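Local coordinates for protein open reading frame 2 (Aeromonas sobria, PDB 3WQB) that probably acts as a dedicated chaperone for the secreted subtilisin-like serine protease of the same bacterium, at residues G82-E87 with V134-E139; P76-S81 with I138-A143. One frame throughout, in Å; residues are numbered along the deposited sequence.

Interaction 1 (G82-E87 with V134-E139); sequences GTLLVE and VNVQIE
Leu84 pairs with Ile138 and Val86 with Val136 on one face of two neighbouring antiparallel strands, 83-87 and 136-139, whose directions differ by 160°. This is the tight side. CD2 of Leu84 reaches alongside Ile138 to 3.6 Å from its CG1, and lies 4.1 Å from Val136 CG2. At the far end Val86, with CG1 anti to its backbone N (chi1 168°), sets that methyl only 3.5 Å from CG1 of Val134, closer than ordinary methyl contact. Branched aliphatic residues suit this buried face, where Leu84 and Ile138 meet helix 122-131 while Val86 and Val134 meet Leu96 of helix 90-98.

The ladder between the strands is regular: Leu85 and Gln137 exchange two backbone bonds of 2.8 Å, flanked by Glu139 N to Thr83 O and Glu87 N to Asn135 O. A water continues it at each end, one joining Thr83 O to Glu139 O, the other Glu87 O to Asn135 N.

Between the two strands the other face is looser and more polar, though the chain of another protein packs on it. The extended side chain of Gln137 runs beside Leu85, its OE1 3.6 Å from CD1, and is held by the backbone of that protein. Glu139 lies beside Thr83 with OE1 3.5 Å from CB; that oxygen is bonded to Ser81. Glu87 and the exposed Asn135 merely graze each other; the carboxylate of Glu87 instead pairs with a basic side chain of the other protein. Two adjacent strands from opposite ends of a beta-alpha-beta-beta-alpha-beta unit, backed by both helices, are characteristic of the ferredoxin-like fold, as in subtilisin propeptides.

Interaction 2 (P76-S81 with I138-A143); sequences PELTVS and IELSGA
A strongly twisted antiparallel ladder continues the sheet along strand 138-141, whose direction makes 137° with that of strand 78-81. Thr79 and Ser141 form the hydrogen-bonded pair, each N lying 2.8 Å from the other's O, and Ser81 N adds a longer bond of 3.2 Å to Glu139 O. Next to them Val80 and Leu140 make the non-hydrogen-bonded pair: Val80 CG2 meets Leu140 CD2 at 3.9 Å, while its other methyl, CG1, touches Ile138 CG2. Leu78 crosses Leu140 at about a right angle, bringing CD1 to 3.9 Å from Leu140 CB, so aliphatic residues fill this face.

The opposite face is polar. Ser81 holds OG between its backbone N and carbonyl carbon (chi1 74°), from where it donates a 2.7 Å bond to Glu139 OE1, met on the anti side and 25° out of the carboxylate plane. The same OG accepts from Thr83 N, closing an ST turn at the corner of the chain; a small hydroxyl suits both tasks. Ser141 OG, by contrast, finds its partner in a polar side chain of another protein.

Gly142, lacking a side chain, can pass close to Glu77 and Leu78, and a water then bridges Glu77 O to Ala143 N. Strand 68-69 flanks 78-81 on its other edge, where Leu78 shares a backbone bond with Leu69; Leu140 also touches Leu69, and Val80 rests on Leu63 in a loop.

After strands 31-34, 37-40 and 68-69 the chain lays down 76-81, turns a corner at Gly82 and runs on as 82-87. It then passes through helix 90-98, strands 102-108 and 111-116 and helix 122-131 before returning through 134-143. Interaction 1 closes this excursion over 46 intervening residues; interaction 2 closes a wider loop around it, so the two nest without crossing. Strand 136-141 thereby serves two successive partners, with Ile138 and Glu139 common to both contacts, whose centres are about 13 Å apart. Interaction 1 joins it to the helix-backed part of the sheet, whereas interaction 2 extends that sheet toward strand 68-69.

Interaction 1 (G82-E87 with V134-E139)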
# COMPACT_ATOMS: atom_id res chain seq x y z
N GLY B 82 15.00 20.82 8.55
CA GLY B 82 15.42 21.45 9.80
C GLY B 82 15.20 20.57 11.02
O GLY B 82 15.71 20.86 12.11
N THR B 83 14.42 19.50 10.84
CA THR B 83 14.10 18.57 11.93
C THR B 83 15.06 17.38 11.96
O THR B 83 15.44 16.86 10.91
CB THR B 83 12.62 18.10 11.82
OG1 THR B 83 11.76 19.23 12.00
CG2 THR B 83 12.28 17.04 12.87
N LEU B 84 15.44 17.00 13.17
CA LEU B 84 16.21 15.80 13.44
C LEU B 84 15.36 14.83 14.23
O LEU B 84 14.72 15.23 15.22
CB LEU B 84 17.47 16.13 14.25
CG LEU B 84 18.50 17.09 13.67
CD1 LEU B 84 19.23 17.81 14.79
CD2 LEU B 84 19.48 16.36 12.79
N LEU B 85 15.33 13.57 13.81
CA LEU B 85 14.71 12.50 14.60
C LEU B 85 15.81 11.85 15.43
O LEU B 85 16.86 11.51 14.90
CB LEU B 85 14.04 11.45 13.71
CG LEU B 85 12.99 11.86 12.68
CD1 LEU B 85 12.22 10.63 12.25
CD2 LEU B 85 12.02 12.93 13.17
N VAL B 86 15.54 11.70 16.72
CA VAL B 86 16.51 11.14 17.65
C VAL B 86 15.84 10.04 18.47
O VAL B 86 14.77 10.26 19.04
CB VAL B 86 17.08 12.25 18.59
CG1 VAL B 86 17.87 11.67 19.75
CG2 VAL B 86 17.95 13.21 17.81
N GLU B 87 16.46 8.87 18.53
CA GLU B 87 15.95 7.79 19.37
C GLU B 87 16.43 7.96 20.81
O GLU B 87 17.56 7.59 21.15
CB GLU B 87 16.30 6.41 18.82
CG GLU B 87 15.54 5.29 19.50
CD GLU B 87 15.57 3.98 18.73
OE1 GLU B 87 16.51 3.76 17.94
OE2 GLU B 87 14.64 3.16 18.94
N VAL B 134 24.10 7.95 19.87
CA VAL B 134 22.69 8.24 19.68
C VAL B 134 22.31 8.01 18.22
O VAL B 134 23.00 8.47 17.32
CB VAL B 134 22.36 9.70 20.11
CG1 VAL B 134 20.86 9.95 20.06
CG2 VAL B 134 22.90 9.99 21.51
N ASN B 135 21.22 7.26 18.01
CA ASN B 135 20.65 7.08 16.68
C ASN B 135 19.91 8.34 16.24
O ASN B 135 19.00 8.80 16.93
CB ASN B 135 19.72 5.87 16.64
CG ASN B 135 20.45 4.57 16.36
OD1 ASN B 135 21.51 4.30 16.91
ND2 ASN B 135 19.87 3.75 15.48
N VAL B 136 20.32 8.90 15.11
CA VAL B 136 19.78 10.17 14.62
C VAL B 136 19.49 10.09 13.12
O VAL B 136 20.20 9.43 12.38
CB VAL B 136 20.75 11.35 14.95
CG1 VAL B 136 22.15 11.09 14.38
CG2 VAL B 136 20.21 12.68 14.45
N GLN B 137 18.42 10.76 12.69
CA GLN B 137 18.10 10.88 11.28
C GLN B 137 17.76 12.33 10.96
O GLN B 137 16.91 12.94 11.61
CB GLN B 137 16.92 9.96 10.90
CG GLN B 137 16.54 9.97 9.41
CD GLN B 137 15.27 9.18 9.12
OE1 GLN B 137 14.44 8.98 9.99
NE2 GLN B 137 15.13 8.71 7.88
N ILE B 138 18.47 12.89 9.99
CA ILE B 138 18.15 14.22 9.47
C ILE B 138 16.95 14.08 8.55
O ILE B 138 16.98 13.31 7.59
CB ILE B 138 19.34 14.82 8.69
CG1 ILE B 138 20.56 14.96 9.61
CG2 ILE B 138 18.96 16.17 8.09
CD1 ILE B 138 21.88 15.20 8.90
N GLU B 139 15.87 14.80 8.85
CA GLU B 139 14.68 14.71 8.00
C GLU B 139 14.90 15.35 6.63
O GLU B 139 15.25 16.53 6.52
CB GLU B 139 13.44 15.31 8.66
CG GLU B 139 12.25 15.32 7.70
CD GLU B 139 10.96 15.74 8.34
OE1 GLU B 139 10.93 16.79 9.01
OE2 GLU B 139 9.96 15.03 8.14
O HOH W 1 16.30 18.25 8.54
O HOH W 2 19.73 6.35 20.16

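Interaction 2 (P76-S81 with I138-A143)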
# COMPACT_ATOMS: atom_id res chain seq x y z
N PRO B 76 12.39 11.92 -6.19
CA PRO B 76 11.99 13.30 -5.94
C PRO B 76 13.10 14.13 -5.31
O PRO B 76 13.96 13.59 -4.61
CB PRO B 76 10.81 13.15 -4.96
CG PRO B 76 11.05 11.85 -4.29
CD PRO B 76 11.65 10.97 -5.34
N GLU B 77 13.06 15.42 -5.58
CA GLU B 77 13.91 16.41 -4.93
C GLU B 77 13.63 16.42 -3.43
O GLU B 77 12.47 16.53 -3.02
CB GLU B 77 13.61 17.78 -5.54
CG GLU B 77 14.49 18.90 -5.10
CD GLU B 77 14.08 20.22 -5.73
OE1 GLU B 77 13.17 20.88 -5.19
OE2 GLU B 77 14.67 20.58 -6.77
N LEU B 78 14.68 16.28 -2.62
CA LEU B 78 14.52 16.31 -1.16
C LEU B 78 15.05 17.60 -0.55
O LEU B 78 16.00 18.20 -1.06
CB LEU B 78 15.20 15.10 -0.51
CG LEU B 78 14.76 13.70 -0.97
CD1 LEU B 78 15.54 12.64 -0.20
CD2 LEU B 78 13.27 13.49 -0.80
N THR B 79 14.44 18.01 0.55
CA THR B 79 14.83 19.23 1.24
C THR B 79 15.12 18.96 2.71
O THR B 79 14.40 18.23 3.37
CB THR B 79 13.74 20.32 1.09
OG1 THR B 79 13.53 20.58 -0.30
CG2 THR B 79 14.17 21.62 1.76
N VAL B 80 16.20 19.56 3.20
CA VAL B 80 16.52 19.48 4.62
C VAL B 80 15.48 20.31 5.36
O VAL B 80 15.47 21.54 5.24
CB VAL B 80 17.94 20.01 4.91
CG1 VAL B 80 18.25 19.92 6.41
CG2 VAL B 80 18.97 19.25 4.10
N SER B 81 14.59 19.64 6.09
CA SER B 81 13.46 20.32 6.73
C SER B 81 13.87 21.17 7.93
O SER B 81 13.16 22.11 8.29
CB SER B 81 12.40 19.30 7.17
OG SER B 81 12.83 18.56 8.30
N ILE B 138 18.47 12.89 9.99
CA ILE B 138 18.15 14.22 9.47
C ILE B 138 16.95 14.08 8.55
O ILE B 138 16.98 13.31 7.59
CB ILE B 138 19.34 14.82 8.69
CG1 ILE B 138 20.56 14.96 9.61
CG2 ILE B 138 18.96 16.17 8.09
CD1 ILE B 138 21.88 15.20 8.90
N GLU B 139 15.87 14.80 8.85
CA GLU B 139 14.68 14.71 8.00
C GLU B 139 14.90 15.35 6.63
O GLU B 139 15.25 16.53 6.52
CB GLU B 139 13.44 15.31 8.66
CG GLU B 139 12.25 15.32 7.70
CD GLU B 139 10.96 15.74 8.34
OE1 GLU B 139 10.93 16.79 9.01
OE2 GLU B 139 9.96 15.03 8.14
N LEU B 140 14.69 14.55 5.60
CA LEU B 140 14.75 15.01 4.22
C LEU B 140 13.35 14.91 3.64
O LEU B 140 12.85 13.81 3.37
CB LEU B 140 15.76 14.18 3.42
CG LEU B 140 17.18 14.13 3.99
CD1 LEU B 140 18.07 13.19 3.16
CD2 LEU B 140 17.82 15.52 4.11
N SER B 141 12.71 16.06 3.49
CA SER B 141 11.30 16.15 3.12
C SER B 141 11.12 16.22 1.61
O SER B 141 12.07 16.50 0.88
CB SER B 141 10.66 17.36 3.78
OG SER B 141 11.15 18.56 3.20
N GLY B 142 9.90 15.97 1.16
CA GLY B 142 9.59 16.03 -0.26
C GLY B 142 8.49 15.06 -0.62
O GLY B 142 7.91 14.40 0.25
N ALA B 143 8.22 14.97 -1.91
CA ALA B 143 7.05 14.26 -2.42
C ALA B 143 7.31 12.77 -2.61
O ALA B 143 7.20 12.24 -3.71
CB ALA B 143 6.57 14.92 -3.72
O HOH W 3 9.70 16.63 -3.68